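Local coordinates for protein VP24 (White spot syndrome virus, PDB 5HLJ) that serves as a major envelope protein of the virus particle and probably has a structural role in the viral envelope, at residues N35-G39 against V51-G55; D67-L73 against Y94-N100; G77-L81 against L91-A95; E87-L91 against A149-I155. All coordinates share one frame; numbering follows the deposited sequence.

Contact 1 (N35-G39 against V51-G55); sequences NFVNG and VAGQG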
loop_
_atom_site.group_PDB
_atom_site.type_symbol
_atom_site.label_atom_id
_atom_site.label_comp_id
_atom_site.label_asym_id
_atom_site.label_seq_id
_atom_site.Cartn_x
_atom_site.Cartn_y
_atom_site.Cartn_z
ATOM N N ASN A 35 19.255 5.264 3.977
ATOM C CA ASN A 35 20.321 4.304 4.223
ATOM C C ASN A 35 19.784 3.062 4.938
ATOM O O ASN A 35 19.094 3.177 5.960
ATOM C CB ASN A 35 21.432 4.975 5.043
ATOM C CG ASN A 35 22.720 4.181 5.046
ATOM O OD1 ASN A 35 23.039 3.480 4.084
ATOM N ND2 ASN A 35 23.473 4.292 6.133
ATOM N N PHE A 36 20.072 1.877 4.396
ATOM C CA PHE A 36 19.613 0.635 5.025
ATOM C C PHE A 36 20.208 0.447 6.417
ATOM O O PHE A 36 21.293 0.943 6.703
ATOM C CB PHE A 36 19.972 -0.583 4.183
ATOM C CG PHE A 36 19.162 -0.725 2.925
ATOM C CD1 PHE A 36 17.764 -0.799 2.978
ATOM C CD2 PHE A 36 19.795 -0.828 1.685
ATOM C CE1 PHE A 36 17.016 -0.946 1.813
ATOM C CE2 PHE A 36 19.056 -0.971 0.516
ATOM C CZ PHE A 36 17.655 -1.034 0.587
ATOM N N VAL A 37 19.487 -0.265 7.278
ATOM C CA VAL A 37 20.083 -0.894 8.448
ATOM C C VAL A 37 20.516 -2.286 8.010
ATOM O O VAL A 37 19.728 -3.027 7.415
ATOM C CB VAL A 37 19.097 -0.980 9.631
ATOM C CG1 VAL A 37 19.665 -1.857 10.741
ATOM C CG2 VAL A 37 18.757 0.413 10.144
ATOM N N ASN A 38 21.767 -2.650 8.255
ATOM C CA ASN A 38 22.254 -3.951 7.781
ATOM C C ASN A 38 21.667 -5.074 8.623
ATOM O O ASN A 38 21.280 -4.852 9.776
ATOM C CB ASN A 38 23.782 -4.002 7.795
ATOM C CG ASN A 38 24.354 -3.783 9.174
ATOM O OD1 ASN A 38 24.348 -2.661 9.687
ATOM N ND2 ASN A 38 24.859 -4.851 9.783
ATOM N N GLY A 39 21.582 -6.268 8.044
ATOM C CA GLY A 39 20.958 -7.391 8.715
ATOM C C GLY A 39 20.465 -8.374 7.679
ATOM O O GLY A 39 20.839 -8.278 6.507
ATOM N N VAL A 51 21.116 -7.747 3.705
ATOM C CA VAL A 51 21.332 -6.330 3.561
ATOM C C VAL A 51 22.743 -5.979 4.023
ATOM O O VAL A 51 22.983 -5.850 5.223
ATOM C CB VAL A 51 20.288 -5.525 4.361
ATOM C CG1 VAL A 51 20.492 -4.038 4.169
ATOM C CG2 VAL A 51 18.875 -5.930 3.950
ATOM N N ALA A 52 23.666 -5.819 3.069
ATOM C CA ALA A 52 25.066 -5.497 3.379
ATOM C C ALA A 52 25.235 -4.093 3.940
ATOM O O ALA A 52 24.297 -3.295 3.950
ATOM C CB ALA A 52 25.939 -5.670 2.136
ATOM N N GLY A 53 26.439 -3.786 4.409
ATOM C CA GLY A 53 26.738 -2.437 4.865
ATOM C C GLY A 53 26.688 -1.406 3.741
ATOM O O GLY A 53 26.788 -1.741 2.559
ATOM N N GLN A 54 26.551 -0.142 4.112
ATOM C CA GLN A 54 26.476 0.931 3.131
ATOM C C GLN A 54 27.668 0.963 2.183
ATOM O O GLN A 54 28.794 0.660 2.563
ATOM C CB GLN A 54 26.356 2.269 3.840
ATOM C CG GLN A 54 27.514 2.558 4.766
ATOM C CD GLN A 54 27.197 3.677 5.749
ATOM O OE1 GLN A 54 26.228 3.597 6.515
ATOM N NE2 GLN A 54 28.011 4.728 5.732
ATOM N N GLY A 55 27.400 1.331 0.937
ATOM C CA GLY A 55 28.434 1.527 -0.060
ATOM C C GLY A 55 29.221 0.296 -0.475
ATOM O O GLY A 55 30.339 0.416 -0.979
#
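Gly-39 and Val-51 form an antiparallel hydrogen-bonded pair, where strand 33-42 meets the end of strand 48-51 in the beta sheet of VP24. Val-51 N gives a bond of 2.9 Å to Gly-39 O, and Gly-39 N returns one of 3.2 Å to Val-51 O. Beyond this pair the backbones diverge and the contact passes to side chains. Val-51 points CG1 toward Phe-36, anti to its own backbone N (chi1 -178°). Val-51 CG1 sits 3.5 Å from Phe-36 CB and equally close to Val-37 O. It approaches the Phe-36 ring obliquely, near CG. The ring itself goes on to pack against Leu-93 and Ala-95 of strand 90-99. Asn-38 lays its CB 3.3 Å from Val-51 O, while its amide turns away and ND2 bonds to the backbone of Glu-179 of the second subunit. Gly-39 also pairs with a strand of that subunit, so the sheet continues across the interface. At the far end Asn-35 and Gln-54 cross at about a right angle, with amide planes 70° apart. Asn-35 OD1 is held by Ser-72 OG, which helps fix the amide's rotation and turns ND2 to Gln-54. The bond from Asn-35 ND2 to Gln-54 OE1 is 2.9 Å long; it leaves close to the Asn-35 amide plane but reaches OE1 from well above the Gln-54 carbonyl plane.

Contact 2 (D67-L73 against Y94-N100); sequences DIILTSL and YARVYNN
Strands 68-72 and 94-99 run antiparallel at 170°, with their axes 4.5 Å apart, and regular backbone hydrogen bonds join Ile-69 to Tyr-98 and Thr-71 to Arg-96. Leu-73 N bonds to Tyr-94 O, and a water links Leu-73 O with Tyr-94 N. On one face Val-97 fits between two neighbours. Val-97 CG1 is anti to the backbone N (chi1 -179°) and meets Ile-68 CG2 at 3.8 Å. Val-97 CG2 lies 3.9 Å from Leu-70 CD2, the two side chains running side by side. The other face carries Ile-69, Thr-71, Arg-96 and Tyr-98. Ile-69 CG1 touches the ring edge of Tyr-98 at CD2, 3.8 Å away. Thr-71 CG2 packs on Arg-96 CB at 3.8 Å. Leu-73 CD1 lies beside both Arg-96 and Tyr-94, 3.8 Å from Arg-96 CG and 3.9 Å from Tyr-94 CE2, reaching that ring obliquely. The Arg-96 chain bends at chi2 and chi3, and its guanidinium forms a salt bridge with Asp-58 and a hydrogen bond with Thr-144. The contact thus divides its chemistry: aliphatic packing among Ile-68, Leu-70 and Val-97, and carbon contacts along the Arg-96 stem, whose guanidinium leads away to partners outside the two strands.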
loop_
_atom_site.group_PDB
_atom_site.type_symbol
_atom_site.label_atom_id
_atom_site.label_comp_id
_atom_site.label_asym_id
_atom_site.label_seq_id
_atom_site.Cartn_x
_atom_site.Cartn_y
_atom_site.Cartn_z
ATOM N N ASP A 67 20.484 -14.930 -0.961
ATOM C CA ASP A 67 19.912 -15.138 -2.278
ATOM C C ASP A 67 19.656 -13.815 -3.011
ATOM O O ASP A 67 19.675 -13.751 -4.247
ATOM C CB ASP A 67 18.611 -15.939 -2.154
ATOM C CG ASP A 67 18.840 -17.332 -1.571
ATOM O OD1 ASP A 67 19.256 -18.228 -2.339
ATOM O OD2 ASP A 67 18.600 -17.526 -0.353
ATOM N N ILE A 68 19.409 -12.770 -2.226
ATOM C CA ILE A 68 19.182 -11.416 -2.717
ATOM C C ILE A 68 20.003 -10.478 -1.830
ATOM O O ILE A 68 19.836 -10.488 -0.606
ATOM C CB ILE A 68 17.680 -11.027 -2.677
ATOM C CG1 ILE A 68 16.853 -11.948 -3.574
ATOM C CG2 ILE A 68 17.485 -9.602 -3.097
ATOM C CD1 ILE A 68 15.352 -11.783 -3.399
ATOM N N ILE A 69 20.902 -9.700 -2.434
ATOM C CA ILE A 69 21.833 -8.876 -1.673
ATOM C C ILE A 69 21.605 -7.412 -1.990
ATOM O O ILE A 69 21.608 -7.014 -3.162
ATOM C CB ILE A 69 23.323 -9.220 -1.989
ATOM C CG1 ILE A 69 23.500 -10.710 -2.263
ATOM C CG2 ILE A 69 24.249 -8.740 -0.861
ATOM C CD1 ILE A 69 23.263 -11.591 -1.053
ATOM N N LEU A 70 21.437 -6.601 -0.954
ATOM C CA LEU A 70 21.174 -5.191 -1.144
ATOM C C LEU A 70 22.215 -4.331 -0.449
ATOM O O LEU A 70 22.704 -4.686 0.625
ATOM C CB LEU A 70 19.792 -4.816 -0.613
ATOM C CG LEU A 70 18.543 -5.534 -1.114
ATOM C CD1 LEU A 70 18.275 -6.800 -0.316
ATOM C CD2 LEU A 70 17.378 -4.580 -1.012
ATOM N N THR A 71 22.531 -3.190 -1.062
ATOM C CA THR A 71 23.306 -2.143 -0.410
ATOM C C THR A 71 22.746 -0.772 -0.820
ATOM O O THR A 71 22.339 -0.575 -1.961
ATOM C CB THR A 71 24.827 -2.237 -0.760
ATOM O OG1 THR A 71 25.552 -1.241 -0.036
ATOM C CG2 THR A 71 25.069 -2.037 -2.256
ATOM N N SER A 72 22.689 0.160 0.120
ATOM C CA SER A 72 22.355 1.535 -0.207
ATOM C C SER A 72 23.646 2.328 -0.370
ATOM O O SER A 72 24.588 2.149 0.406
ATOM C CB SER A 72 21.460 2.152 0.865
ATOM O OG SER A 72 22.015 1.999 2.157
ATOM N N LEU A 73 23.701 3.167 -1.402
ATOM C CA LEU A 73 24.887 3.981 -1.687
ATOM C C LEU A 73 24.661 5.409 -1.222
ATOM O O LEU A 73 23.542 5.919 -1.254
ATOM C CB LEU A 73 25.245 3.963 -3.186
ATOM C CG LEU A 73 25.464 2.601 -3.856
ATOM C CD1 LEU A 73 26.077 2.748 -5.258
ATOM C CD2 LEU A 73 26.300 1.660 -2.985
ATOM N N TYR A 94 19.178 5.054 -3.193
ATOM C CA TYR A 94 19.881 4.587 -4.377
ATOM C C TYR A 94 20.529 3.262 -4.007
ATOM O O TYR A 94 21.581 3.230 -3.348
ATOM C CB TYR A 94 20.923 5.613 -4.862
ATOM C CG TYR A 94 21.534 5.268 -6.208
ATOM C CD1 TYR A 94 21.124 5.909 -7.374
ATOM C CD2 TYR A 94 22.516 4.286 -6.312
ATOM C CE1 TYR A 94 21.691 5.575 -8.613
ATOM C CE2 TYR A 94 23.073 3.944 -7.524
ATOM C CZ TYR A 94 22.666 4.585 -8.676
ATOM O OH TYR A 94 23.245 4.211 -9.877
ATOM N N ALA A 95 19.893 2.166 -4.413
ATOM C CA ALA A 95 20.318 0.855 -3.950
ATOM C C ALA A 95 20.829 -0.020 -5.080
ATOM O O ALA A 95 20.373 0.086 -6.218
ATOM C CB ALA A 95 19.175 0.152 -3.225
ATOM N N ARG A 96 21.777 -0.891 -4.744
ATOM C CA ARG A 96 22.263 -1.902 -5.665
ATOM C C ARG A 96 21.790 -3.241 -5.128
ATOM O O ARG A 96 21.987 -3.559 -3.950
ATOM C CB ARG A 96 23.795 -1.848 -5.801
ATOM C CG ARG A 96 24.342 -0.483 -6.273
ATOM C CD ARG A 96 24.154 -0.270 -7.777
ATOM N NE ARG A 96 25.012 -1.168 -8.562
ATOM C CZ ARG A 96 24.806 -1.471 -9.841
ATOM N NH1 ARG A 96 23.765 -0.955 -10.484
ATOM N NH2 ARG A 96 25.623 -2.306 -10.474
ATOM N N VAL A 97 21.137 -4.015 -5.980
ATOM C CA VAL A 97 20.494 -5.236 -5.543
ATOM C C VAL A 97 20.934 -6.402 -6.403
ATOM O O VAL A 97 20.679 -6.434 -7.606
ATOM C CB VAL A 97 18.944 -5.124 -5.580
ATOM C CG1 VAL A 97 18.290 -6.415 -5.081
ATOM C CG2 VAL A 97 18.470 -3.952 -4.750
ATOM N N TYR A 98 21.584 -7.371 -5.763
ATOM C CA TYR A 98 22.001 -8.581 -6.439
ATOM C C TYR A 98 20.917 -9.645 -6.324
ATOM O O TYR A 98 20.620 -10.123 -5.233
ATOM C CB TYR A 98 23.327 -9.092 -5.863
ATOM C CG TYR A 98 23.899 -10.291 -6.585
ATOM C CD1 TYR A 98 23.835 -10.384 -7.971
ATOM C CD2 TYR A 98 24.539 -11.313 -5.884
ATOM C CE1 TYR A 98 24.358 -11.472 -8.640
ATOM C CE2 TYR A 98 25.074 -12.411 -6.550
ATOM C CZ TYR A 98 24.982 -12.484 -7.924
ATOM O OH TYR A 98 25.511 -13.567 -8.598
ATOM N N ASN A 99 20.331 -10.000 -7.461
ATOM C CA ASN A 99 19.350 -11.064 -7.539
ATOM C C ASN A 99 20.027 -12.359 -7.957
ATOM O O ASN A 99 20.306 -12.587 -9.146
ATOM C CB ASN A 99 18.223 -10.705 -8.518
ATOM C CG ASN A 99 17.212 -11.840 -8.696
ATOM O OD1 ASN A 99 17.191 -12.800 -7.922
ATOM N ND2 ASN A 99 16.364 -11.727 -9.721
ATOM N N ASN A 100 20.289 -13.206 -6.970
ATOM C CA ASN A 100 20.906 -14.496 -7.221
ATOM C C ASN A 100 19.916 -15.639 -6.977
ATOM O O ASN A 100 20.285 -16.674 -6.439
ATOM C CB ASN A 100 22.153 -14.676 -6.347
ATOM C CG ASN A 100 23.126 -15.709 -6.915
ATOM O OD1 ASN A 100 23.030 -16.113 -8.083
ATOM N ND2 ASN A 100 24.073 -16.125 -6.095
HETATM O O HOH W 1 21.149 4.680 -1.340
#

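Contact 3 (G77-L81 against L91-A95); sequences GDHTL and LELYA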
loop_
_atom_site.group_PDB
_atom_site.type_symbol
_atom_site.label_atom_id
_atom_site.label_comp_id
_atom_site.label_asym_id
_atom_site.label_seq_id
_atom_site.Cartn_x
_atom_site.Cartn_y
_atom_site.Cartn_z
ATOM N N GLY A 77 26.257 12.219 -6.500
ATOM C CA GLY A 77 26.424 11.471 -7.727
ATOM C C GLY A 77 25.610 10.199 -7.741
ATOM O O GLY A 77 25.158 9.781 -8.795
ATOM N N ASP A 78 25.421 9.581 -6.578
ATOM C CA ASP A 78 24.549 8.409 -6.473
ATOM C C ASP A 78 23.078 8.860 -6.383
ATOM O O ASP A 78 22.435 8.709 -5.347
ATOM C CB ASP A 78 24.936 7.557 -5.261
ATOM C CG ASP A 78 26.327 6.925 -5.393
ATOM O OD1 ASP A 78 26.796 6.693 -6.531
ATOM O OD2 ASP A 78 26.950 6.640 -4.342
ATOM N N HIS A 79 22.569 9.431 -7.477
ATOM C CA HIS A 79 21.227 10.009 -7.535
ATOM C C HIS A 79 20.648 9.921 -8.938
ATOM O O HIS A 79 21.265 10.412 -9.883
ATOM C CB HIS A 79 21.228 11.489 -7.137
ATOM C CG HIS A 79 21.303 11.743 -5.668
ATOM N ND1 HIS A 79 20.205 11.673 -4.844
ATOM C CD2 HIS A 79 22.342 12.115 -4.880
ATOM C CE1 HIS A 79 20.562 11.971 -3.604
ATOM N NE2 HIS A 79 21.860 12.243 -3.605
ATOM N N THR A 80 19.458 9.347 -9.084
ATOM C CA THR A 80 18.753 9.453 -10.357
ATOM C C THR A 80 17.822 10.657 -10.334
ATOM O O THR A 80 17.163 10.964 -11.330
ATOM C CB THR A 80 17.929 8.212 -10.667
ATOM O OG1 THR A 80 16.967 8.032 -9.616
ATOM C CG2 THR A 80 18.826 6.982 -10.776
ATOM N N LEU A 81 17.777 11.325 -9.189
ATOM C CA LEU A 81 16.806 12.374 -8.916
ATOM C C LEU A 81 17.476 13.702 -8.557
ATOM O O LEU A 81 18.461 13.718 -7.824
ATOM C CB LEU A 81 15.903 11.942 -7.762
ATOM C CG LEU A 81 14.488 11.383 -7.931
ATOM C CD1 LEU A 81 14.246 10.682 -9.260
ATOM C CD2 LEU A 81 14.150 10.483 -6.726
ATOM N N LEU A 91 14.678 13.251 -0.511
ATOM C CA LEU A 91 15.576 12.127 -0.236
ATOM C C LEU A 91 15.439 11.025 -1.263
ATOM O O LEU A 91 14.370 10.816 -1.834
ATOM C CB LEU A 91 15.312 11.551 1.157
ATOM C CG LEU A 91 16.142 12.062 2.334
ATOM C CD1 LEU A 91 16.041 13.572 2.457
ATOM C CD2 LEU A 91 15.696 11.392 3.639
ATOM N N GLU A 92 16.527 10.309 -1.490
ATOM C CA GLU A 92 16.497 9.225 -2.452
ATOM C C GLU A 92 17.143 7.975 -1.865
ATOM O O GLU A 92 18.155 8.047 -1.177
ATOM C CB GLU A 92 17.187 9.655 -3.747
ATOM C CG GLU A 92 17.168 8.611 -4.871
ATOM C CD GLU A 92 17.856 9.094 -6.145
ATOM O OE1 GLU A 92 18.277 10.278 -6.212
ATOM O OE2 GLU A 92 17.985 8.285 -7.089
ATOM N N LEU A 93 16.516 6.831 -2.084
ATOM C CA LEU A 93 17.191 5.563 -1.868
ATOM C C LEU A 93 17.856 5.171 -3.190
ATOM O O LEU A 93 17.176 5.015 -4.200
ATOM C CB LEU A 93 16.217 4.466 -1.409
ATOM C CG LEU A 93 16.880 3.083 -1.395
ATOM C CD1 LEU A 93 17.864 2.953 -0.212
ATOM C CD2 LEU A 93 15.861 1.949 -1.420
ATOM N N TYR A 94 19.178 5.054 -3.193
ATOM C CA TYR A 94 19.881 4.587 -4.377
ATOM C C TYR A 94 20.529 3.262 -4.007
ATOM O O TYR A 94 21.581 3.230 -3.348
ATOM C CB TYR A 94 20.923 5.613 -4.862
ATOM C CG TYR A 94 21.534 5.268 -6.208
ATOM C CD1 TYR A 94 21.124 5.909 -7.374
ATOM C CD2 TYR A 94 22.516 4.286 -6.312
ATOM C CE1 TYR A 94 21.691 5.575 -8.613
ATOM C CE2 TYR A 94 23.073 3.944 -7.524
ATOM C CZ TYR A 94 22.666 4.585 -8.676
ATOM O OH TYR A 94 23.245 4.211 -9.877
ATOM N N ALA A 95 19.893 2.166 -4.413
ATOM C CA ALA A 95 20.318 0.855 -3.950
ATOM C C ALA A 95 20.829 -0.020 -5.080
ATOM O O ALA A 95 20.373 0.086 -6.218
ATOM C CB ALA A 95 19.175 0.152 -3.225
#
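The Tyr-94 ring has Asp-78 over one face, with Asp-78 CA 4.3 Å above the plane and over its centre. At the ring edge Thr-80 CG2 lies 3.9 Å from Tyr-94 CE1, and Glu-92 OE2 is also near the plane. The His-79 ring meets Glu-92 OE1 at its edge, through ND1, and stacks with His-33; its plane is 58° from that of the carboxylate. These groups join the loop between strands 68-72 and 90-99 to one face of strand 90-99, folding the connection back over the sheet. Asp-78 is the centre of an inverse gamma turn, and its carbonyl O bonds to His-33 NE2. Glu-92 is the hub. Its CG is anti to the backbone N (chi1 -178°), and this torsion and the extended chain beyond carry the carboxylate to Thr-80 and His-79. Thr-80 N meets the syn lone pair of Glu-92 OE2 at 2.7 Å, and Thr-80 OG1 gives OE2 a second bond, also 2.7 Å, from above the carboxylate plane. Leu-81 N adds a weak bond to Glu-92 OE1, and Leu-81 CB lies 3.3 Å from the same oxygen. Several donors thus satisfy this buried carboxylate, and they probably favour its charged form. The third subunit borders the loop: Arg-121 of that subunit bonds to His-79 O, and its Leu-116 packs on Leu-81. His-79 and Glu-92 form a His-carboxylate hydrogen bond. His-79 NE2 is tied to Gly-31 O, while His-79 ND1 donates to Glu-92 OE1 over 2.7 Å, from 41° out of the carboxylate plane.

Contact 4 (E87-L91 against A149-I155); sequences ESKEL and ATFDEDI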
loop_
_atom_site.group_PDB
_atom_site.type_symbol
_atom_site.label_atom_id
_atom_site.label_comp_id
_atom_site.label_asym_id
_atom_site.label_seq_id
_atom_site.Cartn_x
_atom_site.Cartn_y
_atom_site.Cartn_z
ATOM N N GLU A 87 18.873 21.591 1.298
ATOM C CA GLU A 87 18.042 21.199 2.434
ATOM C C GLU A 87 18.044 19.689 2.560
ATOM O O GLU A 87 18.728 19.006 1.795
ATOM C CB GLU A 87 16.617 21.702 2.268
ATOM C CG GLU A 87 16.463 23.202 2.318
ATOM C CD GLU A 87 15.158 23.664 1.693
ATOM O OE1 GLU A 87 14.085 23.355 2.250
ATOM O OE2 GLU A 87 15.204 24.331 0.637
ATOM N N SER A 88 17.280 19.154 3.510
ATOM C CA SER A 88 17.195 17.703 3.623
ATOM C C SER A 88 15.737 17.219 3.627
ATOM O O SER A 88 15.367 16.382 4.447
ATOM C CB SER A 88 17.930 17.219 4.877
ATOM O OG SER A 88 17.426 17.865 6.029
ATOM N N LYS A 89 14.936 17.748 2.698
ATOM C CA LYS A 89 13.523 17.390 2.543
ATOM C C LYS A 89 13.318 16.380 1.427
ATOM O O LYS A 89 12.393 15.559 1.473
ATOM C CB LYS A 89 12.668 18.626 2.256
ATOM C CG LYS A 89 12.701 19.611 3.368
ATOM C CD LYS A 89 11.882 20.843 3.087
ATOM C CE LYS A 89 12.165 21.873 4.182
ATOM N NZ LYS A 89 11.153 22.947 4.253
ATOM N N GLU A 90 14.184 16.449 0.423
ATOM C CA GLU A 90 14.082 15.586 -0.741
ATOM C C GLU A 90 15.132 14.495 -0.663
ATOM O O GLU A 90 16.325 14.775 -0.712
ATOM C CB GLU A 90 14.228 16.408 -2.021
ATOM C CG GLU A 90 13.273 17.586 -2.065
ATOM C CD GLU A 90 13.323 18.371 -3.378
ATOM O OE1 GLU A 90 14.356 18.320 -4.092
ATOM O OE2 GLU A 90 12.307 19.033 -3.694
ATOM N N LEU A 91 14.678 13.251 -0.511
ATOM C CA LEU A 91 15.576 12.127 -0.236
ATOM C C LEU A 91 15.439 11.025 -1.263
ATOM O O LEU A 91 14.370 10.816 -1.834
ATOM C CB LEU A 91 15.312 11.551 1.157
ATOM C CG LEU A 91 16.142 12.062 2.334
ATOM C CD1 LEU A 91 16.041 13.572 2.457
ATOM C CD2 LEU A 91 15.696 11.392 3.639
ATOM N N ALA A 149 11.507 10.253 -1.665
ATOM C CA ALA A 149 10.516 10.775 -0.739
ATOM C C ALA A 149 10.789 12.246 -0.560
ATOM O O ALA A 149 11.924 12.645 -0.331
ATOM C CB ALA A 149 10.556 10.039 0.609
ATOM N N THR A 150 9.748 13.054 -0.685
ATOM C CA THR A 150 9.876 14.474 -0.457
ATOM C C THR A 150 9.041 14.861 0.753
ATOM O O THR A 150 7.809 14.789 0.728
ATOM C CB THR A 150 9.463 15.278 -1.709
ATOM O OG1 THR A 150 10.459 15.101 -2.718
ATOM C CG2 THR A 150 9.344 16.779 -1.398
ATOM N N PHE A 151 9.728 15.273 1.810
ATOM C CA PHE A 151 9.089 15.623 3.075
ATOM C C PHE A 151 8.700 17.106 3.184
ATOM O O PHE A 151 9.256 17.953 2.490
ATOM C CB PHE A 151 10.014 15.251 4.242
ATOM C CG PHE A 151 10.302 13.784 4.338
ATOM C CD1 PHE A 151 9.501 12.954 5.110
ATOM C CD2 PHE A 151 11.378 13.227 3.651
ATOM C CE1 PHE A 151 9.765 11.592 5.191
ATOM C CE2 PHE A 151 11.659 11.870 3.740
ATOM C CZ PHE A 151 10.851 11.046 4.506
ATOM N N ASP A 152 7.750 17.405 4.073
ATOM C CA ASP A 152 7.392 18.786 4.411
ATOM C C ASP A 152 8.545 19.474 5.144
ATOM O O ASP A 152 8.902 20.617 4.829
ATOM C CB ASP A 152 6.133 18.828 5.287
ATOM C CG ASP A 152 4.849 18.711 4.485
ATOM O OD1 ASP A 152 4.918 18.532 3.251
ATOM O OD2 ASP A 152 3.759 18.779 5.089
ATOM N N GLU A 153 9.119 18.750 6.109
ATOM C CA GLU A 153 10.153 19.255 7.005
ATOM C C GLU A 153 11.486 18.535 6.776
ATOM O O GLU A 153 11.501 17.355 6.406
ATOM C CB GLU A 153 9.733 19.075 8.466
ATOM C CG GLU A 153 8.517 19.904 8.951
ATOM C CD GLU A 153 8.533 21.368 8.490
ATOM O OE1 GLU A 153 9.624 21.989 8.456
ATOM O OE2 GLU A 153 7.444 21.907 8.180
ATOM N N ASP A 154 12.596 19.239 7.019
ATOM C CA ASP A 154 13.942 18.664 6.926
ATOM C C ASP A 154 14.089 17.391 7.736
ATOM O O ASP A 154 13.634 17.303 8.883
ATOM C CB ASP A 154 15.016 19.652 7.420
ATOM C CG ASP A 154 15.309 20.780 6.434
ATOM O OD1 ASP A 154 15.271 20.582 5.194
ATOM O OD2 ASP A 154 15.600 21.887 6.925
ATOM N N ILE A 155 14.775 16.419 7.157
ATOM C CA ILE A 155 15.167 15.246 7.916
ATOM C C ILE A 155 16.456 15.518 8.711
ATOM O O ILE A 155 17.464 15.956 8.153
ATOM C CB ILE A 155 15.353 14.031 6.988
ATOM C CG1 ILE A 155 14.022 13.701 6.297
ATOM C CG2 ILE A 155 15.876 12.829 7.765
ATOM C CD1 ILE A 155 12.914 13.368 7.278
HETATM O O HOH W 2 9.063 24.065 5.918
#
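Leu-91 and Ala-149 form an antiparallel hydrogen-bonded pair at the start of strand 90-99 and the end of strand 141-151, neighbours in the VP24 sheet. Phe-151 N extends the pairing with a nearly straight bond of 2.7 Å to Lys-89 O. Beyond it the loop 152-155 curls back onto Ser-88, which is gripped at three points. Ser-88 O accepts from Ile-155 N at 2.8 Å. Ser-88 OG lies between the backbone N and the carbonyl carbon (chi1 56°), which lets it give a bond of 2.9 Å to Ile-155 O. Ser-88 N bonds to Asp-154 OD1, from above the carboxylate plane. Leu-91 CD2 sits 3.9 Å from Ile-155 CG1 and approaches the Phe-151 ring obliquely. Ile-155 CD1 lies over one face of that ring, 3.8 Å above its centre. The extended Lys-89 chain runs across the loop, with Lys-89 CG 3.3 Å from Asp-154 OD1. Its ammonium forms a long salt bridge with Glu-87 and a weak bond to Asp-152 O. A water accepts from Lys-89 NZ and donates weakly to Glu-153 OE1. Farther out, Phe-34, Phe-128 and Tyr-162 close round Phe-151. Thr-150 packs on Phe-123 of the third subunit, and Asp-152 OD1 makes a salt bridge to Lys-127 NZ of that subunit.

Overall arrangement
All four contacts reach one mixed beta sheet. Contact 1 comes first along the chain and closes before the others open. Contacts 2, 3 and 4 all use strand 90-99: contact 2 pairs it with strand 68-72, contact 4 with strand 141-151, and contact 3 lays a loop on it between them. Contacts 2 and 3 share Tyr-94 and Ala-95, and contacts 3 and 4 share Leu-91. The centres of contacts 2 and 4 are about 24 Å apart, on opposite sides of the chain's centre. Contacts 1 and 2 touch, with centres about 9 Å apart. Contact 1 meets the second subunit and contacts 3 and 4 the third, so the sheet and its loops serve both fold and trimeric assembly.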